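Long-range contacts in N-acetylmuramoyl-L-alanine amidase (PDB 4RN7), which probably cleaves the amide bond between N-acetylmuramic acid and L-alanine in peptidoglycan, the chain here being the zinc-binding amidase domain of a longer membrane protein: residues Ala103-Lys108 and Asn141-Leu146; Glu96-Asn101 and Val130-Glu135. One frame throughout, in Å; residues are numbered along the deposited sequence.

Interaction 1: Ala103-Lys108 and Asn141-Leu146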
loop_
_atom_site.group_PDB
_atom_site.type_symbol
_atom_site.label_atom_id
_atom_site.label_comp_id
_atom_site.label_asym_id
_atom_site.label_seq_id
_atom_site.Cartn_x
_atom_site.Cartn_y
_atom_site.Cartn_z
ATOM N N ALA A 103 -12.502 -10.489 7.106
ATOM C CA ALA A 103 -11.349 -10.545 8.001
ATOM C C ALA A 103 -11.746 -10.364 9.467
ATOM O O ALA A 103 -12.398 -9.380 9.828
ATOM C CB ALA A 103 -10.324 -9.497 7.599
ATOM N N THR A 104 -11.344 -11.320 10.299
ATOM C CA THR A 104 -11.604 -11.274 11.735
ATOM C C THR A 104 -10.317 -11.034 12.529
ATOM O O THR A 104 -10.353 -10.912 13.754
ATOM C CB THR A 104 -12.260 -12.588 12.232
ATOM O OG1 THR A 104 -11.424 -13.709 11.912
ATOM C CG2 THR A 104 -13.618 -12.786 11.595
ATOM N N ASP A 105 -9.188 -10.949 11.825
ATOM C CA ASP A 105 -7.876 -10.919 12.468
ATOM C C ASP A 105 -7.364 -9.517 12.803
ATOM O O ASP A 105 -6.269 -9.367 13.354
ATOM C CB ASP A 105 -6.842 -11.658 11.608
ATOM C CG ASP A 105 -6.416 -10.863 10.370
ATOM O OD1 ASP A 105 -7.151 -9.950 9.935
ATOM O OD2 ASP A 105 -5.336 -11.164 9.813
ATOM N N GLY A 106 -8.140 -8.495 12.466
ATOM C CA GLY A 106 -7.717 -7.130 12.728
ATOM C C GLY A 106 -7.352 -6.367 11.468
ATOM O O GLY A 106 -7.049 -5.172 11.527
ATOM N N SER A 107 -7.374 -7.060 10.330
ATOM C CA SER A 107 -7.141 -6.433 9.029
ATOM C C SER A 107 -8.122 -5.293 8.756
ATOM O O SER A 107 -7.748 -4.256 8.197
ATOM C CB SER A 107 -7.257 -7.467 7.906
ATOM O OG SER A 107 -6.232 -8.441 7.991
ATOM N N LYS A 108 -9.382 -5.501 9.125
ATOM C CA LYS A 108 -10.406 -4.490 8.890
ATOM C C LYS A 108 -10.095 -3.247 9.722
ATOM O O LYS A 108 -10.205 -2.113 9.240
ATOM C CB LYS A 108 -11.791 -5.041 9.238
ATOM C CG LYS A 108 -12.921 -4.021 9.109
ATOM C CD LYS A 108 -14.284 -4.676 9.303
ATOM C CE LYS A 108 -15.407 -3.696 9.006
ATOM N NZ LYS A 108 -16.748 -4.345 8.994
ATOM N N ASN A 141 -0.754 -14.450 6.306
ATOM C CA ASN A 141 -1.159 -14.950 7.617
ATOM C C ASN A 141 -1.317 -13.908 8.719
ATOM O O ASN A 141 -1.643 -14.253 9.859
ATOM C CB ASN A 141 -0.160 -16.018 8.098
ATOM C CG ASN A 141 -0.178 -17.258 7.246
ATOM O OD1 ASN A 141 -1.207 -17.609 6.674
ATOM N ND2 ASN A 141 0.962 -17.938 7.158
HETATM N N MSE A 142 -1.077 -12.645 8.397
HETATM C CA MSE A 142 -1.135 -11.602 9.403
HETATM C C MSE A 142 -2.082 -10.526 8.910
HETATM O O MSE A 142 -2.489 -10.569 7.741
HETATM C CB MSE A 142 0.268 -11.039 9.662
HETATM C CG MSE A 142 0.849 -10.158 8.569
HETATM SE SE MSE A 142 1.347 -11.000 6.871
HETATM C CE MSE A 142 2.560 -12.368 7.537
ATOM N N PRO A 143 -2.451 -9.572 9.790
ATOM C CA PRO A 143 -3.237 -8.433 9.303
ATOM C C PRO A 143 -2.601 -7.786 8.071
ATOM O O PRO A 143 -1.412 -7.449 8.085
ATOM C CB PRO A 143 -3.233 -7.475 10.494
ATOM C CG PRO A 143 -3.220 -8.392 11.683
ATOM C CD PRO A 143 -2.323 -9.557 11.260
ATOM N N ALA A 144 -3.399 -7.644 7.010
ATOM C CA ALA A 144 -2.894 -7.258 5.697
ATOM C C ALA A 144 -3.858 -6.293 5.012
ATOM O O ALA A 144 -5.077 -6.526 4.998
ATOM C CB ALA A 144 -2.701 -8.495 4.827
ATOM N N ILE A 145 -3.310 -5.225 4.434
ATOM C CA ILE A 145 -4.111 -4.266 3.677
ATOM C C ILE A 145 -3.432 -3.959 2.347
ATOM O O ILE A 145 -2.224 -4.182 2.187
ATOM C CB ILE A 145 -4.351 -2.944 4.453
ATOM C CG1 ILE A 145 -3.019 -2.229 4.748
ATOM C CG2 ILE A 145 -5.144 -3.220 5.735
ATOM C CD1 ILE A 145 -3.179 -0.833 5.355
ATOM N N LEU A 146 -4.217 -3.466 1.389
ATOM C CA LEU A 146 -3.675 -3.005 0.120
ATOM C C LEU A 146 -4.242 -1.616 -0.063
ATOM O O LEU A 146 -5.458 -1.436 -0.040
ATOM C CB LEU A 146 -4.100 -3.921 -1.043
ATOM C CG LEU A 146 -3.618 -3.547 -2.457
ATOM C CD1 LEU A 146 -3.466 -4.794 -3.315
ATOM C CD2 LEU A 146 -4.557 -2.547 -3.153
HETATM O O HOH W 1 -3.947 -13.077 11.064
#

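Interaction 2: Glu96-Asn101 and Val130-Glu135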
loop_
_atom_site.group_PDB
_atom_site.type_symbol
_atom_site.label_atom_id
_atom_site.label_comp_id
_atom_site.label_asym_id
_atom_site.label_seq_id
_atom_site.Cartn_x
_atom_site.Cartn_y
_atom_site.Cartn_z
ATOM N N GLU A 96 -8.597 4.340 -1.480
ATOM C CA GLU A 96 -9.366 3.360 -0.719
ATOM C C GLU A 96 -8.395 2.304 -0.233
ATOM O O GLU A 96 -7.326 2.126 -0.816
ATOM C CB GLU A 96 -10.452 2.704 -1.580
ATOM C CG GLU A 96 -9.940 2.062 -2.864
ATOM C CD GLU A 96 -11.070 1.577 -3.750
ATOM O OE1 GLU A 96 -12.012 2.360 -3.986
ATOM O OE2 GLU A 96 -11.028 0.417 -4.209
ATOM N N THR A 97 -8.760 1.603 0.832
ATOM C CA THR A 97 -7.874 0.574 1.375
ATOM C C THR A 97 -8.614 -0.754 1.445
ATOM O O THR A 97 -9.731 -0.817 1.959
ATOM C CB THR A 97 -7.407 0.976 2.772
ATOM O OG1 THR A 97 -6.658 2.193 2.686
ATOM C CG2 THR A 97 -6.520 -0.117 3.379
ATOM N N TRP A 98 -8.004 -1.808 0.906
ATOM C CA TRP A 98 -8.616 -3.131 0.863
ATOM C C TRP A 98 -8.125 -4.010 2.007
ATOM O O TRP A 98 -7.000 -3.844 2.486
ATOM C CB TRP A 98 -8.234 -3.849 -0.429
ATOM C CG TRP A 98 -8.659 -3.185 -1.704
ATOM C CD1 TRP A 98 -9.408 -2.051 -1.846
ATOM C CD2 TRP A 98 -8.350 -3.637 -3.029
ATOM N NE1 TRP A 98 -9.585 -1.773 -3.189
ATOM C CE2 TRP A 98 -8.937 -2.730 -3.930
ATOM C CE3 TRP A 98 -7.623 -4.723 -3.538
ATOM C CZ2 TRP A 98 -8.826 -2.882 -5.321
ATOM C CZ3 TRP A 98 -7.514 -4.868 -4.918
ATOM C CH2 TRP A 98 -8.113 -3.957 -5.788
ATOM N N TYR A 99 -8.971 -4.952 2.416
ATOM C CA TYR A 99 -8.588 -6.019 3.335
ATOM C C TYR A 99 -9.292 -7.305 2.895
ATOM O O TYR A 99 -10.279 -7.244 2.160
ATOM C CB TYR A 99 -8.947 -5.659 4.780
ATOM C CG TYR A 99 -10.420 -5.426 5.018
ATOM C CD1 TYR A 99 -11.004 -4.206 4.727
ATOM C CD2 TYR A 99 -11.223 -6.427 5.551
ATOM C CE1 TYR A 99 -12.356 -3.985 4.949
ATOM C CE2 TYR A 99 -12.572 -6.213 5.778
ATOM C CZ TYR A 99 -13.129 -4.994 5.472
ATOM O OH TYR A 99 -14.473 -4.785 5.701
ATOM N N ARG A 100 -8.792 -8.464 3.330
ATOM C CA ARG A 100 -9.332 -9.748 2.862
ATOM C C ARG A 100 -10.782 -9.957 3.277
ATOM O O ARG A 100 -11.211 -9.454 4.314
ATOM C CB ARG A 100 -8.472 -10.933 3.336
ATOM C CG ARG A 100 -8.800 -11.452 4.731
ATOM C CD ARG A 100 -7.970 -12.684 5.112
ATOM N NE ARG A 100 -6.540 -12.403 5.019
ATOM C CZ ARG A 100 -5.811 -11.894 6.011
ATOM N NH1 ARG A 100 -4.520 -11.646 5.835
ATOM N NH2 ARG A 100 -6.376 -11.623 7.185
ATOM N N ASN A 101 -11.529 -10.695 2.454
ATOM C CA ASN A 101 -12.930 -10.992 2.733
ATOM C C ASN A 101 -13.180 -11.471 4.162
ATOM O O ASN A 101 -12.513 -12.394 4.633
ATOM C CB ASN A 101 -13.450 -12.058 1.764
ATOM C CG ASN A 101 -13.643 -11.536 0.351
ATOM O OD1 ASN A 101 -13.582 -10.331 0.098
ATOM N ND2 ASN A 101 -13.891 -12.450 -0.581
ATOM N N VAL A 130 -12.584 -1.477 1.758
ATOM C CA VAL A 130 -13.270 -2.429 0.883
ATOM C C VAL A 130 -12.765 -3.848 1.144
ATOM O O VAL A 130 -11.562 -4.058 1.272
ATOM C CB VAL A 130 -12.967 -2.120 -0.606
ATOM C CG1 VAL A 130 -13.792 -3.007 -1.516
ATOM C CG2 VAL A 130 -13.220 -0.661 -0.924
ATOM N N GLU A 131 -13.671 -4.818 1.218
ATOM C CA GLU A 131 -13.247 -6.213 1.190
ATOM C C GLU A 131 -12.819 -6.591 -0.223
ATOM O O GLU A 131 -13.493 -6.248 -1.205
ATOM C CB GLU A 131 -14.384 -7.135 1.636
ATOM C CG GLU A 131 -14.640 -7.126 3.134
ATOM C CD GLU A 131 -15.885 -7.899 3.517
ATOM O OE1 GLU A 131 -16.842 -7.932 2.709
ATOM O OE2 GLU A 131 -15.912 -8.469 4.628
ATOM N N ASN A 132 -11.716 -7.319 -0.332
ATOM C CA ASN A 132 -11.247 -7.769 -1.632
ATOM C C ASN A 132 -10.473 -9.069 -1.496
ATOM O O ASN A 132 -9.638 -9.207 -0.603
ATOM C CB ASN A 132 -10.361 -6.710 -2.283
ATOM C CG ASN A 132 -10.092 -6.998 -3.751
ATOM O OD1 ASN A 132 -9.318 -7.894 -4.090
ATOM N ND2 ASN A 132 -10.731 -6.231 -4.631
ATOM N N ASN A 133 -10.737 -10.008 -2.397
ATOM C CA ASN A 133 -10.128 -11.335 -2.317
ATOM C C ASN A 133 -8.739 -11.450 -2.963
ATOM O O ASN A 133 -8.268 -12.563 -3.217
ATOM C CB ASN A 133 -11.070 -12.369 -2.937
ATOM C CG ASN A 133 -11.008 -13.714 -2.236
ATOM O OD1 ASN A 133 -10.841 -13.787 -1.019
ATOM N ND2 ASN A 133 -11.147 -14.788 -3.007
ATOM N N PHE A 134 -8.095 -10.310 -3.218
ATOM C CA PHE A 134 -6.747 -10.264 -3.798
ATOM C C PHE A 134 -5.813 -11.271 -3.121
ATOM O O PHE A 134 -5.712 -11.304 -1.891
ATOM C CB PHE A 134 -6.188 -8.846 -3.660
ATOM C CG PHE A 134 -4.871 -8.624 -4.363
ATOM C CD1 PHE A 134 -4.774 -8.742 -5.749
ATOM C CD2 PHE A 134 -3.741 -8.254 -3.642
ATOM C CE1 PHE A 134 -3.566 -8.515 -6.400
ATOM C CE2 PHE A 134 -2.522 -8.019 -4.288
ATOM C CZ PHE A 134 -2.438 -8.154 -5.665
ATOM N N GLU A 135 -5.146 -12.097 -3.926
ATOM C CA GLU A 135 -4.404 -13.248 -3.405
ATOM C C GLU A 135 -3.394 -12.891 -2.307
ATOM O O GLU A 135 -3.270 -13.627 -1.316
ATOM C CB GLU A 135 -3.722 -14.020 -4.544
ATOM C CG GLU A 135 -2.981 -15.275 -4.074
ATOM C CD GLU A 135 -2.491 -16.150 -5.210
ATOM O OE1 GLU A 135 -2.691 -15.791 -6.388
ATOM O OE2 GLU A 135 -1.908 -17.211 -4.915
HETATM O O HOH W 2 -15.865 -6.659 6.706
#

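Interaction 1: Ala103-Lys108 and Asn141-Leu146
Ser107, in the first turn of helix 107-122, meets the backbone of Pro143 and Ala144 just where strand 144-151 begins. Its CB lies 3.8 Å from Ala144 O, and one bond further OG comes within 3.3 Å of Pro143 CA. OG also accepts the backbone N-H of Ala144, with OG and N 3.1 Å apart and an angle of 160° at the hydrogen. The same hydroxyl gives its proton to Asp105, on the syn lone pair of OD1, at an OG to OD1 distance of 2.6 Å. With chi1 at -65°, OG sits beside its own backbone N and opposite the carbonyl carbon, a position from which it can serve both partners. Asp105 OD1 takes a second bond, from Ser107 N, which approaches from above the carboxylate plane; two donors thus fix the rotation of the carboxylate. Its other oxygen, OD2, lies 3.7 Å from Pro143 CD and is bridged by a water to Asn141 O, the water donating to both; Arg100 adds a salt bridge to OD2. Pro143 CG also touches the backbone, 3.6 Å from Asp105 O. Ile145 CG2 packs against Ser107 O, and Ile145 continues onto Leu110, Ala111 and Val114 of the helix. Asp105 OD1 and Ser107 N close an Asx turn at the start of helix 107-122, with Gly106 as the N-cap residue, and the hydroxyl of Ser107 ties that turn to the incoming sheet strand of the alpha/beta amidase domain.

Interaction 2: Glu96-Asn101 and Val130-Glu135
Trp98 and Tyr99 pair with Val130 and Glu131 as neighbouring parallel strands of a beta-alpha-beta unit, strand 95-99, helix 107-122 and strand 126-131. Three backbone bonds lace them together: Val130 N to Thr97 O, Tyr99 N to Val130 O, and Asn132 N to Tyr99 O. On one face of the sheet the Trp98 indole lies alongside Val130, CD1 being 3.8 Å from Val130 CB, and is covered on one side by Asn132. The Asn132 amide is stacked almost parallel to the indole, the planes 7° apart, with CG 3.4 Å from Trp98 CE3; CG stands anti to the backbone N (chi1 -168°), which brings the amide over the six-membered ring. Phe134 CB comes up at the indole edge, and its ring meets that of the zinc ligand His82 at a steep angle. On the other face the Tyr99 ring and Glu131 carboxylate are inclined by 55°, with Glu131 CG 3.5 Å from Tyr99 OH. A water joins this hydroxyl to Glu131 OE2, which also accepts from Lys102 N. Asn132 OD1 receives Phe134 N in its carbonyl plane, on a lone pair, and this Asx turn holds the amide in its stack. The indole is held in turn by Trp98 NE1, which points almost straight along its own ring plane and reaches Glu96 OE2, 2.8 Å away, on the anti side and a little out of the carboxylate plane.

Interactions 1 and 2, with centres about 9 Å apart, both reach the same six-stranded mixed sheet, where strand 95-99 runs between its antiparallel neighbour 144-151 and 126-131, one of the two outermost strands. Along the chain their segments alternate: 96-101, 103-108, 130-135, 141-146. Helix 107-122, which starts in interaction 1, is the crossover between the two strands paired in interaction 2. The contacts touch directly through a probable hydrogen bond from Trp98 N to Leu146 O, and they share Arg100, which belongs to interaction 2 and reaches into interaction 1. Interaction 2 reaches nearer the metal, its Phe134 side chain lying about 6 Å from the zinc ion.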